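Local coordinates for protein CRISPR-associated endonuclease Cas1 (Thermotoga maritima, PDB 4XTK) that probably acts as a metal-dependent double-stranded DNA endonuclease in CRISPR adaptive immunity, working together with Cas2, at residues E173-E178 with I256-F261. Sequence-based numbering, arbitrary orientation.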
# COMPACT_ATOMS: atom_id res chain seq x y z
N GLU E 173 31.70 15.32 30.26
CA GLU E 173 31.52 16.31 29.21
C GLU E 173 31.90 15.77 27.83
O GLU E 173 31.48 16.33 26.82
CB GLU E 173 32.30 17.60 29.51
CG GLU E 173 33.54 17.43 30.37
CD GLU E 173 34.22 18.76 30.66
OE1 GLU E 173 34.16 19.22 31.82
OE2 GLU E 173 34.82 19.34 29.73
N ARG E 174 32.66 14.68 27.79
CA ARG E 174 32.90 13.99 26.53
C ARG E 174 31.58 13.54 25.91
O ARG E 174 31.48 13.33 24.71
CB ARG E 174 33.81 12.77 26.72
CG ARG E 174 35.25 13.09 27.10
CD ARG E 174 36.02 11.81 27.35
NE ARG E 174 35.34 10.95 28.32
CZ ARG E 174 35.84 9.81 28.80
NH1 ARG E 174 37.03 9.38 28.40
NH2 ARG E 174 35.14 9.10 29.68
N PHE E 175 30.59 13.34 26.78
CA PHE E 175 29.26 12.89 26.40
C PHE E 175 28.18 13.97 26.33
O PHE E 175 27.01 13.66 26.18
CB PHE E 175 28.83 11.77 27.34
CG PHE E 175 29.56 10.49 27.08
CD1 PHE E 175 30.78 10.25 27.69
CD2 PHE E 175 29.05 9.55 26.20
CE1 PHE E 175 31.47 9.08 27.44
CE2 PHE E 175 29.73 8.39 25.94
CZ PHE E 175 30.94 8.15 26.56
N ARG E 176 28.56 15.24 26.51
CA ARG E 176 27.59 16.32 26.34
C ARG E 176 27.23 16.54 24.87
O ARG E 176 28.06 16.36 23.98
CB ARG E 176 28.11 17.63 26.95
CG ARG E 176 28.32 17.54 28.45
CD ARG E 176 28.51 18.89 29.10
NE ARG E 176 28.40 18.77 30.55
CZ ARG E 176 28.01 19.75 31.36
NH1 ARG E 176 27.70 20.94 30.86
NH2 ARG E 176 27.94 19.54 32.66
N ILE E 177 25.97 16.91 24.63
CA ILE E 177 25.49 17.16 23.28
C ILE E 177 26.16 18.38 22.67
O ILE E 177 26.38 18.43 21.46
CB ILE E 177 23.97 17.37 23.27
CG1 ILE E 177 23.26 16.22 23.99
CG2 ILE E 177 23.45 17.55 21.84
CD1 ILE E 177 21.81 16.50 24.32
N GLU E 178 26.53 19.33 23.53
CA GLU E 178 26.98 20.64 23.10
C GLU E 178 25.87 21.27 22.25
O GLU E 178 24.80 21.59 22.76
CB GLU E 178 28.30 20.55 22.32
CG GLU E 178 29.48 20.05 23.15
CD GLU E 178 29.77 20.93 24.36
OE1 GLU E 178 29.89 22.16 24.19
OE2 GLU E 178 29.88 20.38 25.48
N ILE E 256 26.66 2.76 28.29
CA ILE E 256 27.26 3.24 27.07
C ILE E 256 28.42 4.16 27.43
O ILE E 256 28.25 5.12 28.19
CB ILE E 256 26.25 3.99 26.18
CG1 ILE E 256 25.20 3.03 25.60
CG2 ILE E 256 26.97 4.73 25.06
CD1 ILE E 256 25.73 2.11 24.52
N ASN E 257 29.60 3.86 26.91
CA ASN E 257 30.75 4.75 27.07
C ASN E 257 31.67 4.70 25.86
O ASN E 257 31.32 4.12 24.83
CB ASN E 257 31.53 4.42 28.35
CG ASN E 257 31.95 2.97 28.42
OD1 ASN E 257 32.72 2.49 27.59
ND2 ASN E 257 31.44 2.26 29.42
N GLU E 258 32.84 5.31 26.00
CA GLU E 258 33.76 5.51 24.89
C GLU E 258 34.24 4.20 24.25
O GLU E 258 34.72 4.20 23.12
CB GLU E 258 34.97 6.33 25.34
CG GLU E 258 35.74 5.74 26.53
CD GLU E 258 35.09 6.05 27.87
OE1 GLU E 258 34.03 6.72 27.88
OE2 GLU E 258 35.63 5.62 28.91
N LYS E 259 34.09 3.09 24.96
CA LYS E 259 34.51 1.80 24.41
C LYS E 259 33.56 1.31 23.32
O LYS E 259 33.88 0.37 22.59
CB LYS E 259 34.64 0.76 25.52
CG LYS E 259 33.37 -0.04 25.81
CD LYS E 259 33.57 -0.91 27.04
CE LYS E 259 32.38 -1.83 27.27
NZ LYS E 259 32.43 -2.46 28.62
N HIS E 260 32.41 1.97 23.20
CA HIS E 260 31.37 1.56 22.26
C HIS E 260 31.38 2.30 20.92
O HIS E 260 30.46 2.13 20.11
CB HIS E 260 30.00 1.71 22.92
CG HIS E 260 29.81 0.82 24.11
ND1 HIS E 260 29.88 1.28 25.41
CD2 HIS E 260 29.57 -0.51 24.20
CE1 HIS E 260 29.69 0.28 26.24
NE2 HIS E 260 29.50 -0.82 25.53
N PHE E 261 32.39 3.13 20.67
CA PHE E 261 32.43 3.91 19.44
C PHE E 261 33.68 3.67 18.59
O PHE E 261 34.75 3.38 19.12
CB PHE E 261 32.32 5.40 19.75
CG PHE E 261 31.03 5.80 20.43
CD1 PHE E 261 30.92 5.72 21.81
CD2 PHE E 261 29.96 6.26 19.69
CE1 PHE E 261 29.74 6.10 22.44
CE2 PHE E 261 28.78 6.64 20.31
CZ PHE E 261 28.67 6.56 21.69
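Arg-174 and Phe-175, on the 3-10 turn 173-175, face Asn-257 and Glu-258, where the chain enters the 3-10 turn 258-260; the backbones approach to 8.3 Å between the CA atoms of Phe-175 and Asn-257, and side chains bridge the gap. Phe-175 reaches across ring-end first: its CZ lies 3.4 Å from Asn-257 CA, and the backbone N of Glu-258 sits at the ring edge, near the ring plane. CE2 of the same ring meets CE1 of Phe-261 at 4.2 Å, while Phe-188 packs against both rings. Beside the Phe-175 ring, the chain of Glu-258, bent at chi2 (-81°), brings its carboxylate to Arg-174. Arg-174 NH2 lies 3.2 Å from Glu-258 OE1, a salt bridge of charges alone, since the oxygen sits over a face of the guanidinium and no N-H points at it. The stronger polar partners lie outside the two segments: Asp-172 for Arg-174 and Arg-254 for Glu-258. The receiving turn is braced internally: Asn-257 OD1 accepts from Lys-259 N at 3.0 Å, on a lone pair, and Asn-257 N donates almost straight to His-260 ND1 (178°). Asn-257 thus opens the 3-10 turn 258-260 with an Asx turn, and the Phe-175 ring packs against it, joining the loop between helices 148-166 and 188-208 to the one following helix 230-252 in the helical part of Cas1, away from the predicted manganese site.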